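Local coordinates for protein membrane-anchored mycosin mycp1 (Mycobacterium smegmatis, PDB 4KB5) that acts as a membrane-anchored subtilisin-like serine protease that cleaves EspB and may regulate type VII (ESX-1) secretion and virulence, at residues V66-T71 with M104-I109; R78-P83 with V126-L131; Q154-I159 with R189-T194; A182-V187 with T244-A249; G278-G283 with A358-P363. All coordinates share one frame; numbering follows the deposited sequence. Where two conformers were deposited one is given.

Interaction 1: V66-T71 with M104-I109; sequences VAVIDT and MTAAII
Thr105 and Asp70 meet at the Asp70 end of strand 65-70, where this buried strand of the subtilisin-like core faces the helix that follows the catalytic histidine. The hydroxyl OG1 of Thr105 lies 2.9 Å from carboxylate oxygen OD2 of Asp70 and is also hydrogen-bonded to the carbonyl O of His101. The same side chain works in two ways: its methyl CG2, anti to the backbone N (OG1 at chi1 -55°), passes alongside Val68 and leaves CG2 4.0 Å from Val68 CG1. Ala106 adds a small patch, its CB 4.3 Å from the other valine branch, Val68 CG2. One turn after Thr105, Ile109 spans two strand residues: its CD1 slides past Val68 to lie 3.9 Å from Val68 CG2, while its CG2 meets Val66 CG1 tip to tip at 4.0 Å. Asp70 is the inferred charge-relay aspartate, as in subtilisins; its other oxygen, OD1, is hydrogen-bonded to ND1 of His101 and uses its anti lone pair for the backbone N of Thr71. Residues 66-70 of the strand run nearly antiparallel to residues 104-109 of the helix (154°). Strand 65-70 lies between strands 127-132 and 176-179 of the parallel sheet, and helix 311-328 packs on Thr105 and Ile109.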
# COMPACT_ATOMS: atom_id res chain seq x y z
N VAL A 66 -7.83 -10.24 -2.72
CA VAL A 66 -6.88 -9.17 -2.50
C VAL A 66 -5.48 -9.73 -2.39
O VAL A 66 -5.21 -10.63 -1.56
CB VAL A 66 -7.21 -8.37 -1.21
CG1 VAL A 66 -6.25 -7.19 -1.04
CG2 VAL A 66 -8.66 -7.88 -1.25
N ALA A 67 -4.58 -9.20 -3.22
CA ALA A 67 -3.17 -9.54 -3.14
C ALA A 67 -2.46 -8.58 -2.21
O ALA A 67 -2.61 -7.35 -2.29
CB ALA A 67 -2.54 -9.51 -4.53
N VAL A 68 -1.68 -9.15 -1.30
CA VAL A 68 -0.94 -8.35 -0.34
C VAL A 68 0.52 -8.46 -0.73
O VAL A 68 1.14 -9.52 -0.56
CB VAL A 68 -1.19 -8.85 1.09
CG1 VAL A 68 -0.51 -7.94 2.11
CG2 VAL A 68 -2.69 -8.93 1.36
N ILE A 69 1.07 -7.37 -1.27
CA ILE A 69 2.48 -7.36 -1.67
C ILE A 69 3.27 -6.67 -0.57
O ILE A 69 3.20 -5.45 -0.39
CB ILE A 69 2.69 -6.75 -3.08
CG1 ILE A 69 1.89 -7.56 -4.13
CG2 ILE A 69 4.17 -6.73 -3.44
CD1 ILE A 69 2.02 -7.08 -5.57
N ASP A 70 4.00 -7.47 0.21
CA ASP A 70 4.51 -7.01 1.50
C ASP A 70 5.66 -7.94 1.94
O ASP A 70 6.43 -8.41 1.09
CB ASP A 70 3.35 -7.05 2.53
CG ASP A 70 3.52 -6.06 3.68
OD1 ASP A 70 4.53 -6.13 4.41
OD2 ASP A 70 2.61 -5.22 3.87
N THR A 71 5.75 -8.23 3.24
CA THR A 71 6.86 -9.02 3.79
C THR A 71 6.52 -10.50 3.99
O THR A 71 7.22 -11.20 4.72
CB THR A 71 7.38 -8.46 5.14
OG1 THR A 71 6.38 -8.63 6.16
CG2 THR A 71 7.80 -6.99 5.02
N MET A 104 0.21 -8.45 9.70
CA MET A 104 -0.65 -7.39 10.23
C MET A 104 -1.33 -6.55 9.14
O MET A 104 -2.47 -6.08 9.32
CB MET A 104 0.14 -6.49 11.18
CG MET A 104 0.46 -7.14 12.53
SD MET A 104 2.16 -7.75 12.65
CE MET A 104 3.00 -6.25 13.12
N THR A 105 -0.63 -6.37 8.01
CA THR A 105 -1.21 -5.69 6.84
C THR A 105 -2.42 -6.46 6.34
O THR A 105 -3.49 -5.88 6.14
CB THR A 105 -0.18 -5.54 5.70
OG1 THR A 105 0.99 -4.87 6.19
CG2 THR A 105 -0.75 -4.72 4.55
N ALA A 106 -2.23 -7.77 6.15
CA ALA A 106 -3.29 -8.69 5.70
C ALA A 106 -4.48 -8.75 6.65
O ALA A 106 -5.63 -8.86 6.22
CB ALA A 106 -2.71 -10.10 5.50
N ALA A 107 -4.20 -8.69 7.95
CA ALA A 107 -5.26 -8.77 8.96
C ALA A 107 -6.10 -7.49 8.96
O ALA A 107 -7.32 -7.56 9.10
CB ALA A 107 -4.68 -9.03 10.35
N ILE A 108 -5.46 -6.34 8.78
CA ILE A 108 -6.23 -5.09 8.60
C ILE A 108 -7.19 -5.20 7.41
O ILE A 108 -8.37 -4.79 7.49
CB ILE A 108 -5.31 -3.86 8.53
CG1 ILE A 108 -4.83 -3.56 9.96
CG2 ILE A 108 -6.04 -2.63 7.97
CD1 ILE A 108 -3.53 -2.79 10.05
N ILE A 109 -6.71 -5.82 6.32
CA ILE A 109 -7.51 -5.92 5.11
C ILE A 109 -8.66 -6.89 5.33
O ILE A 109 -9.81 -6.56 5.04
CB ILE A 109 -6.66 -6.33 3.88
CG1 ILE A 109 -5.67 -5.22 3.49
CG2 ILE A 109 -7.54 -6.71 2.69
CD1 ILE A 109 -4.55 -5.69 2.58

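Interaction 2: R78-P83 with V126-L131; sequences RVPAEP and VRLLSL
Leu128 carries its CG beside the backbone N (chi1 -64°), which sends the side chain toward the loop of residues 79-81, where CD1 rests 4.3 Å from Val79 CG1. Nearer the backbone, Leu128 CB sits 4.2 Å from Ala81 CB. Leu129 takes a similar first torsion (-70°) on the other face of the sheet, and this brings its CD2 to within 3.9 Å of Glu82 CB. Beyond CB, the Glu82 chain bends at CG, which lies at the edge of the Arg127 guanidinium, near its plane; in the conformer given the charged ends do not touch, Glu82 OE2 being 5.1 Å from Arg127 NH2. Between the side chains the two backbones pair in parallel. Glu82 N donates to Leu128 O over 2.8 Å, with the donor tilted out of the carbonyl plane, and Ser130 N donates to Glu82 O over 2.9 Å in a nearly straight bond. These two bonds join edge strand 82-86 to strand 127-132, the start of the 2-3-1-4-5-6-7 parallel sheet of the subtilisin fold. Weaker CA-H...O contacts run beside them, Ala81 CA to Leu128 O and Leu129 CA to Glu82 O. Before the pairing begins, an inverse gamma turn centred on Pro80 bends the incoming chain, and a water fills in where direct bonds stop: it donates to Pro80 O at 2.7 Å and accepts from Leu128 N at 2.9 Å. The hydroxyl of Ser130 is bonded to the carbonyl of Gly94. Helix 102-110 packs on Val79 through Ala106 and on Leu128 through Ile109.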
# COMPACT_ATOMS: atom_id res chain seq x y z
N ARG A 78 -7.79 -16.88 11.33
CA ARG A 78 -8.29 -15.50 11.23
C ARG A 78 -7.61 -14.66 10.13
O ARG A 78 -8.17 -13.64 9.72
CB ARG A 78 -8.24 -14.78 12.58
CG ARG A 78 -9.29 -15.26 13.58
CD ARG A 78 -9.16 -14.56 14.92
NE ARG A 78 -9.71 -13.21 14.87
CZ ARG A 78 -9.60 -12.32 15.86
NH1 ARG A 78 -8.93 -12.64 16.97
NH2 ARG A 78 -10.15 -11.11 15.73
N VAL A 79 -6.43 -15.08 9.68
CA VAL A 79 -5.71 -14.42 8.56
C VAL A 79 -5.34 -15.50 7.55
O VAL A 79 -4.16 -15.88 7.43
CB VAL A 79 -4.45 -13.65 9.03
CG1 VAL A 79 -3.95 -12.71 7.92
CG2 VAL A 79 -4.70 -12.86 10.31
N PRO A 80 -6.34 -16.05 6.85
CA PRO A 80 -6.15 -17.25 6.05
C PRO A 80 -5.58 -16.98 4.66
O PRO A 80 -6.19 -17.33 3.66
CB PRO A 80 -7.57 -17.84 5.97
CG PRO A 80 -8.47 -16.65 6.04
CD PRO A 80 -7.75 -15.60 6.85
N ALA A 81 -4.41 -16.37 4.60
CA ALA A 81 -3.78 -16.05 3.32
C ALA A 81 -3.38 -17.31 2.55
O ALA A 81 -3.10 -18.37 3.15
CB ALA A 81 -2.55 -15.16 3.54
N GLU A 82 -3.34 -17.17 1.23
CA GLU A 82 -2.92 -18.23 0.32
C GLU A 82 -1.59 -17.84 -0.34
O GLU A 82 -1.31 -16.65 -0.52
CB GLU A 82 -3.99 -18.53 -0.74
CG GLU A 82 -5.22 -19.27 -0.23
CD GLU A 82 -4.97 -20.74 0.15
OE1 GLU A 82 -5.62 -21.23 1.10
OE2 GLU A 82 -4.13 -21.41 -0.49
N PRO A 83 -0.75 -18.85 -0.71
CA PRO A 83 0.56 -18.45 -1.26
C PRO A 83 0.45 -17.75 -2.63
O PRO A 83 -0.26 -18.20 -3.52
CB PRO A 83 1.32 -19.79 -1.37
CG PRO A 83 0.27 -20.85 -1.37
CD PRO A 83 -0.85 -20.31 -0.51
N VAL A 126 -12.91 -11.55 2.38
CA VAL A 126 -12.06 -11.60 1.18
C VAL A 126 -11.15 -12.85 1.15
O VAL A 126 -10.82 -13.39 2.20
CB VAL A 126 -11.14 -10.36 0.99
CG1 VAL A 126 -11.95 -9.11 0.69
CG2 VAL A 126 -10.20 -10.16 2.18
N ARG A 127 -10.77 -13.27 -0.05
CA ARG A 127 -9.65 -14.20 -0.21
C ARG A 127 -8.36 -13.37 -0.21
O ARG A 127 -8.28 -12.35 -0.89
CB ARG A 127 -9.78 -14.98 -1.51
CG ARG A 127 -8.71 -16.04 -1.74
CD ARG A 127 -9.00 -16.83 -3.01
NE ARG A 127 -8.31 -18.12 -3.02
CZ ARG A 127 -8.79 -19.23 -3.60
NH1 ARG A 127 -9.96 -19.22 -4.23
NH2 ARG A 127 -8.09 -20.36 -3.54
N LEU A 128 -7.39 -13.77 0.60
CA LEU A 128 -6.10 -13.08 0.69
C LEU A 128 -5.00 -13.88 -0.01
O LEU A 128 -4.88 -15.10 0.21
CB LEU A 128 -5.72 -12.82 2.15
CG LEU A 128 -6.61 -11.89 2.98
CD1 LEU A 128 -6.47 -12.15 4.48
CD2 LEU A 128 -6.33 -10.42 2.66
N LEU A 129 -4.21 -13.21 -0.84
CA LEU A 129 -3.03 -13.81 -1.48
C LEU A 129 -1.80 -13.08 -1.01
O LEU A 129 -1.74 -11.86 -1.10
CB LEU A 129 -3.09 -13.67 -3.00
CG LEU A 129 -4.09 -14.42 -3.87
CD1 LEU A 129 -3.73 -14.10 -5.32
CD2 LEU A 129 -4.08 -15.92 -3.63
N SER A 130 -0.80 -13.82 -0.52
CA SER A 130 0.43 -13.19 -0.02
C SER A 130 1.63 -13.34 -0.96
O SER A 130 2.03 -14.47 -1.29
CB SER A 130 0.82 -13.75 1.34
OG SER A 130 2.06 -13.19 1.74
N LEU A 131 2.19 -12.21 -1.38
CA LEU A 131 3.41 -12.20 -2.19
C LEU A 131 4.47 -11.46 -1.40
O LEU A 131 4.30 -10.29 -1.10
CB LEU A 131 3.17 -11.48 -3.54
CG LEU A 131 2.19 -12.10 -4.54
CD1 LEU A 131 0.73 -11.87 -4.16
CD2 LEU A 131 2.48 -11.55 -5.93
O HOH W 1 -7.81 -16.41 1.73

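Interaction 3: Q154-I159 with R189-T194; sequences QTAGSI and RRIDET
Ile191 packs against the first turns of helix 154-171, in a loop that closes with an Asx turn and leads into helix 194-206. Its two branches do the touching: CG2 lies 3.8 Å from Ala156 CB, and CD1 reaches Thr155 CG2 at 3.9 Å, the two side chains meeting at about a right angle. The first torsion, with CG2 anti to the backbone N and CG1 beside it (chi1 -73°), spreads the branches over neighbouring helix residues. One turn further along, Ile159 takes the aliphatic part of Glu193: CG2 of Ile159 sits 4.0 Å from Glu193 CG.

The second shell holds that glutamate in place. Its CG touches both CG2 and CD1 of the isoleucine, while OE1 is hydrogen-bonded to Tyr185 OH and OE2 to Ser247 OG, Tyr251 OH and Trp250 NE1, so the buried carboxylate has one partner on OE1 and three on OE2. Tyr185 also packs on Ile159 and Ile191, closing the apolar cluster from the strand side. Glu193 holds the N-cap position of helix 194-206, and just before it Asp192 stabilises the turn. There OD1 of Asp192 accepts twice from Thr194, from backbone N at 3.1 Å and from OG1 at 2.7 Å on the syn lone pair.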
# COMPACT_ATOMS: atom_id res chain seq x y z
N GLN A 154 20.02 -1.31 -4.41
CA GLN A 154 18.95 -2.15 -3.82
C GLN A 154 17.56 -1.63 -4.17
O GLN A 154 16.65 -2.42 -4.49
CB GLN A 154 19.10 -2.24 -2.31
CG GLN A 154 19.74 -3.52 -1.83
CD GLN A 154 19.88 -3.58 -0.32
OE1 GLN A 154 20.96 -3.32 0.21
NE2 GLN A 154 18.80 -3.91 0.37
N THR A 155 17.39 -0.31 -4.12
CA THR A 155 16.15 0.35 -4.55
C THR A 155 15.73 -0.11 -5.95
O THR A 155 14.59 -0.52 -6.16
CB THR A 155 16.30 1.88 -4.51
OG1 THR A 155 16.74 2.28 -3.21
CG2 THR A 155 14.98 2.57 -4.82
N ALA A 156 16.66 -0.06 -6.89
CA ALA A 156 16.35 -0.45 -8.26
C ALA A 156 15.99 -1.92 -8.35
O ALA A 156 15.04 -2.30 -9.05
CB ALA A 156 17.51 -0.10 -9.19
N GLY A 157 16.75 -2.76 -7.64
CA GLY A 157 16.44 -4.20 -7.59
C GLY A 157 15.03 -4.41 -7.04
O GLY A 157 14.25 -5.19 -7.57
N SER A 158 14.71 -3.66 -5.98
CA SER A 158 13.39 -3.74 -5.38
C SER A 158 12.29 -3.31 -6.37
O SER A 158 11.27 -4.00 -6.51
CB SER A 158 13.35 -2.91 -4.11
OG SER A 158 12.08 -3.05 -3.51
N ILE A 159 12.53 -2.20 -7.09
CA ILE A 159 11.62 -1.76 -8.16
C ILE A 159 11.38 -2.82 -9.23
O ILE A 159 10.23 -3.08 -9.62
CB ILE A 159 12.10 -0.42 -8.80
CG1 ILE A 159 11.67 0.75 -7.90
CG2 ILE A 159 11.51 -0.23 -10.20
CD1 ILE A 159 12.47 2.03 -8.08
N ARG A 189 19.29 11.01 -9.05
CA ARG A 189 19.56 9.60 -9.35
C ARG A 189 18.40 8.96 -10.11
O ARG A 189 17.43 8.54 -9.51
CB ARG A 189 19.82 8.82 -8.07
CG ARG A 189 19.91 7.32 -8.30
CD ARG A 189 19.42 6.51 -7.11
NE ARG A 189 20.24 6.72 -5.92
CZ ARG A 189 21.46 6.22 -5.75
NH1 ARG A 189 22.03 5.48 -6.70
NH2 ARG A 189 22.11 6.46 -4.63
N ARG A 190 18.53 8.88 -11.43
CA ARG A 190 17.49 8.29 -12.27
C ARG A 190 17.59 6.77 -12.36
O ARG A 190 18.61 6.23 -12.79
CB ARG A 190 17.52 8.91 -13.67
CD ARG A 190 16.01 10.55 -12.52
NE ARG A 190 14.58 10.30 -12.73
CZ ARG A 190 13.97 10.40 -13.90
NH1 ARG A 190 14.65 10.76 -14.98
NH2 ARG A 190 12.67 10.16 -14.00
N ILE A 191 16.52 6.09 -11.96
CA ILE A 191 16.44 4.64 -12.06
C ILE A 191 15.51 4.28 -13.22
O ILE A 191 14.49 4.93 -13.42
CB ILE A 191 15.90 4.02 -10.74
CG1 ILE A 191 16.98 4.08 -9.65
CG2 ILE A 191 15.43 2.58 -10.95
CD1 ILE A 191 16.46 3.82 -8.26
N ASP A 192 15.88 3.27 -14.00
CA ASP A 192 14.99 2.80 -15.05
C ASP A 192 13.81 2.02 -14.44
O ASP A 192 13.95 0.85 -14.05
CB ASP A 192 15.77 1.95 -16.06
CG ASP A 192 14.92 1.48 -17.22
OD1 ASP A 192 13.68 1.72 -17.22
OD2 ASP A 192 15.49 0.86 -18.14
N GLU A 193 12.65 2.68 -14.39
CA GLU A 193 11.42 2.16 -13.78
C GLU A 193 10.43 1.70 -14.81
O GLU A 193 9.26 1.48 -14.47
CB GLU A 193 10.70 3.27 -13.03
CG GLU A 193 11.16 3.54 -11.63
CD GLU A 193 10.12 4.30 -10.83
OE1 GLU A 193 10.53 5.07 -9.93
OE2 GLU A 193 8.90 4.13 -11.11
N THR A 194 10.85 1.60 -16.07
CA THR A 194 9.91 1.37 -17.16
C THR A 194 9.14 0.06 -17.01
O THR A 194 8.00 -0.04 -17.47
CB THR A 194 10.56 1.46 -18.57
OG1 THR A 194 11.69 0.60 -18.63
CG2 THR A 194 11.01 2.89 -18.89

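Interaction 4: A182-V187 with T244-A249; sequences AACYKV and TIVSPA
Tyr185 and Ile245 make the tight heart of this antiparallel pair. Ile245 CB stands over the centre of the tyrosine ring, 4.1 Å from its centroid and 12° off the normal, a CH-pi contact; CD1 of Ile245 reaches ring carbon CE2 of Tyr185 at 3.5 Å, on the same face. The ring lies there because chi1 (59°) puts CG between the backbone N and the carbonyl carbon, the crowded position. Just past the strand, Val187 CG1 adds contact with Ile245 CG1 at 3.9 Å. Backbone bonds lock the register twice: Ala183 and Ser247 exchange two, Ala183 N to Ser247 O at 2.8 Å, and Tyr185 and Ile245 another two, Ile245 N to Tyr185 O at 2.8 Å.

The other face is packed by smaller groups. Cys184 SG, tied by a disulfide to Cys222, meets Val246 CG2 at 3.8 Å, Cys184 CB lies 3.9 Å from Thr244 CG2, and Ala182 CB touches Val246 CG1. Only the outer end is loose, where exposed Lys186 runs out with its chain extended. A cis peptide before Pro248 follows strand 244-247. Helix 154-171 lies against Ala183, Tyr185 and Pro248, and helix 194-206 against Ser247 and Pro248.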
# COMPACT_ATOMS: atom_id res chain seq x y z
N ALA A 182 7.55 1.38 -0.77
CA ALA A 182 7.66 2.74 -1.21
C ALA A 182 9.15 2.96 -1.44
O ALA A 182 9.90 3.26 -0.51
CB ALA A 182 7.13 3.69 -0.14
N ALA A 183 9.57 2.79 -2.68
CA ALA A 183 10.98 2.93 -3.05
C ALA A 183 11.31 4.41 -3.27
O ALA A 183 10.70 5.06 -4.12
CB ALA A 183 11.29 2.12 -4.30
N CYS A 184 12.28 4.91 -2.51
CA CYS A 184 12.63 6.33 -2.47
C CYS A 184 14.01 6.58 -3.05
O CYS A 184 14.94 5.83 -2.75
CB CYS A 184 12.61 6.86 -1.03
SG CYS A 184 10.99 6.86 -0.22
N TYR A 185 14.14 7.61 -3.87
CA TYR A 185 15.42 8.01 -4.43
C TYR A 185 15.42 9.48 -4.86
O TYR A 185 14.37 10.05 -5.15
CB TYR A 185 15.86 7.09 -5.58
CG TYR A 185 14.93 6.99 -6.77
CD1 TYR A 185 13.83 6.13 -6.76
CD2 TYR A 185 15.17 7.73 -7.93
CE1 TYR A 185 12.99 6.02 -7.86
CE2 TYR A 185 14.34 7.62 -9.05
CZ TYR A 185 13.25 6.77 -9.01
OH TYR A 185 12.41 6.66 -10.10
N LYS A 186 16.62 10.07 -4.87
CA LYS A 186 16.80 11.46 -5.24
C LYS A 186 16.44 11.70 -6.70
O LYS A 186 16.65 10.83 -7.56
CB LYS A 186 18.25 11.90 -4.98
CG LYS A 186 18.57 12.00 -3.50
CD LYS A 186 19.99 12.48 -3.25
CE LYS A 186 20.33 12.35 -1.77
NZ LYS A 186 21.62 13.01 -1.42
N VAL A 187 15.89 12.88 -6.97
CA VAL A 187 15.54 13.28 -8.33
C VAL A 187 16.75 13.29 -9.27
O VAL A 187 16.61 13.12 -10.47
CB VAL A 187 14.79 14.63 -8.39
CG1 VAL A 187 13.40 14.50 -7.77
CG2 VAL A 187 15.59 15.75 -7.72
N THR A 244 12.54 14.03 -3.49
CA THR A 244 12.52 12.58 -3.34
C THR A 244 11.39 12.00 -4.16
O THR A 244 10.22 12.30 -3.93
CB THR A 244 12.29 12.18 -1.86
OG1 THR A 244 13.34 12.72 -1.05
CG2 THR A 244 12.24 10.65 -1.70
N ILE A 245 11.75 11.16 -5.13
CA ILE A 245 10.78 10.37 -5.87
C ILE A 245 10.39 9.18 -4.99
O ILE A 245 11.26 8.56 -4.38
CB ILE A 245 11.37 9.85 -7.20
CG1 ILE A 245 11.72 11.03 -8.12
CG2 ILE A 245 10.40 8.86 -7.87
CD1 ILE A 245 12.68 10.69 -9.26
N VAL A 246 9.09 8.89 -4.93
CA VAL A 246 8.59 7.70 -4.24
C VAL A 246 7.78 6.89 -5.23
O VAL A 246 6.80 7.39 -5.79
CB VAL A 246 7.70 8.03 -3.01
CG1 VAL A 246 7.24 6.74 -2.32
CG2 VAL A 246 8.43 8.94 -2.03
N SER A 247 8.18 5.64 -5.43
CA SER A 247 7.55 4.75 -6.39
C SER A 247 7.18 3.42 -5.73
O SER A 247 7.98 2.90 -4.94
CB SER A 247 8.49 4.51 -7.56
OG SER A 247 7.83 3.74 -8.55
N PRO A 248 6.00 2.86 -6.06
CA PRO A 248 5.07 3.27 -7.11
C PRO A 248 4.11 4.42 -6.77
O PRO A 248 3.20 4.72 -7.57
CB PRO A 248 4.27 1.98 -7.38
CG PRO A 248 4.28 1.24 -6.08
CD PRO A 248 5.54 1.64 -5.36
N ALA A 249 4.31 5.07 -5.62
CA ALA A 249 3.46 6.17 -5.20
C ALA A 249 3.20 7.18 -6.33
O ALA A 249 2.07 7.65 -6.52
CB ALA A 249 4.05 6.88 -3.98

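Interaction 5: G278-G283 with A358-P363; sequences GAAAPG and AGVIDP
Ala280 and Val360 lie side by side where the last strand of the parallel sheet meets the loop before helix 363-368, and backbone hydrogen bonds do most of the joining. Ala358 N donates to Gly278 O at 2.9 Å, standing well above the carbonyl plane. Gly359 O accepts from Ala280 N at 2.9 Å, again from above its plane and with a bent N-H angle of 136°. The straightest runs from Ile361 N to Ala280 O at 3.1 Å. A CA-H...O contact, Val360 CA to Ala280 O at 3.4 Å, puts a second donor on that same oxygen. Gly359 has phi 110° and psi -175°, a backbone shape that by itself calls for glycine, as a side chain would be jammed against the carbonyl of Ala358.

Apolar contacts are small, since the strand offers alanine methyls. Ile361 carries CG1 in the cramped site between its N and carbonyl carbon, with CG2 beside N, and both branches stay near Ala280 O; CG1 lies 4.3 Å from Ala281 CB, and CG2 4.4 Å from Ala279 CB. Val360 CG2 comes to 4.4 Å from Ala280 CB.

Asp362 holds the N-cap position of helix 363-368 and salt-bridges to Arg51. Strand 279-282, outermost in the sheet, bonds on its inner side to strand 256-261, while helix 311-328 packs on Ala281 and Ile361, and helix 334-343 on Ala358 and Ile361.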
# COMPACT_ATOMS: atom_id res chain seq x y z
N GLY A 278 -2.96 10.54 -2.83
CA GLY A 278 -4.35 10.57 -3.27
C GLY A 278 -5.42 10.44 -2.20
O GLY A 278 -6.54 10.90 -2.40
N ALA A 279 -5.11 9.78 -1.09
CA ALA A 279 -6.06 9.63 0.02
C ALA A 279 -5.30 9.39 1.31
O ALA A 279 -4.06 9.38 1.32
CB ALA A 279 -7.08 8.52 -0.26
N ALA A 280 -6.02 9.22 2.41
CA ALA A 280 -5.39 8.93 3.70
C ALA A 280 -6.26 8.02 4.56
O ALA A 280 -7.46 7.89 4.33
CB ALA A 280 -5.06 10.21 4.44
N ALA A 281 -5.62 7.37 5.54
CA ALA A 281 -6.29 6.45 6.45
C ALA A 281 -5.51 6.30 7.77
O ALA A 281 -4.32 6.62 7.84
CB ALA A 281 -6.55 5.10 5.78
N PRO A 282 -6.18 5.83 8.84
CA PRO A 282 -5.50 5.63 10.11
C PRO A 282 -4.19 4.87 9.91
O PRO A 282 -4.16 3.87 9.19
CB PRO A 282 -6.49 4.76 10.89
CG PRO A 282 -7.82 5.21 10.41
CD PRO A 282 -7.63 5.56 8.94
N GLY A 283 -3.13 5.35 10.55
CA GLY A 283 -1.82 4.76 10.40
C GLY A 283 -0.99 4.86 11.67
O GLY A 283 0.23 4.64 11.64
N ALA A 358 -6.86 13.64 -1.57
CA ALA A 358 -8.28 13.97 -1.49
C ALA A 358 -8.90 13.76 -0.08
O ALA A 358 -10.09 14.00 0.11
CB ALA A 358 -9.04 13.17 -2.53
N GLY A 359 -8.10 13.34 0.89
CA GLY A 359 -8.59 13.26 2.26
C GLY A 359 -8.78 11.87 2.85
O GLY A 359 -8.43 10.86 2.22
N VAL A 360 -9.32 11.83 4.06
CA VAL A 360 -9.47 10.59 4.81
C VAL A 360 -10.67 9.83 4.27
O VAL A 360 -11.76 10.41 4.14
CB VAL A 360 -9.62 10.87 6.33
CG1 VAL A 360 -9.75 9.56 7.11
CG2 VAL A 360 -8.42 11.66 6.84
N ILE A 361 -10.47 8.55 3.96
CA ILE A 361 -11.55 7.72 3.43
C ILE A 361 -12.75 7.67 4.37
O ILE A 361 -12.60 7.80 5.59
CB ILE A 361 -11.10 6.28 3.10
CG1 ILE A 361 -10.54 5.57 4.36
CG2 ILE A 361 -10.09 6.28 1.95
CD1 ILE A 361 -10.51 4.06 4.27
N ASP A 362 -13.93 7.48 3.78
CA ASP A 362 -15.18 7.37 4.52
C ASP A 362 -15.96 6.21 3.95
O ASP A 362 -16.70 6.36 2.98
CB ASP A 362 -15.99 8.68 4.40
CG ASP A 362 -17.29 8.65 5.21
OD1 ASP A 362 -17.73 7.55 5.64
OD2 ASP A 362 -17.88 9.73 5.41
N PRO A 363 -15.76 5.01 4.54
CA PRO A 363 -16.31 3.76 4.05
C PRO A 363 -17.83 3.75 3.88
O PRO A 363 -18.33 3.30 2.85
CB PRO A 363 -15.88 2.74 5.12
CG PRO A 363 -14.59 3.30 5.64
CD PRO A 363 -14.81 4.79 5.65

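How the interactions relate
Two pairs of contacts touch and one stands apart. Interactions 1 and 2, with centres 8 Å apart, share the sheet: Val68 N lies 2.7 Å from Leu129 O and Val66 N 2.8 Å from Arg127 O, while Ala106 CB packs on Val79 CG1. Interactions 3 and 4, 9 Å between centres, are joined by Thr155 CG2 packing on Ala183 CB at 3.8 Å and by the Glu193 carboxylate. Interaction 5 closes the edge, strand 279-282, of the parallel sheet that interactions 1 and 2 also reach, about 17 Å from interaction 1 between centres. Around the charge relay residues, interaction 1 supplies Asp70, and the side chains of Ala182 and Ala281 lie about 7 and 11 Å from that of Ser312.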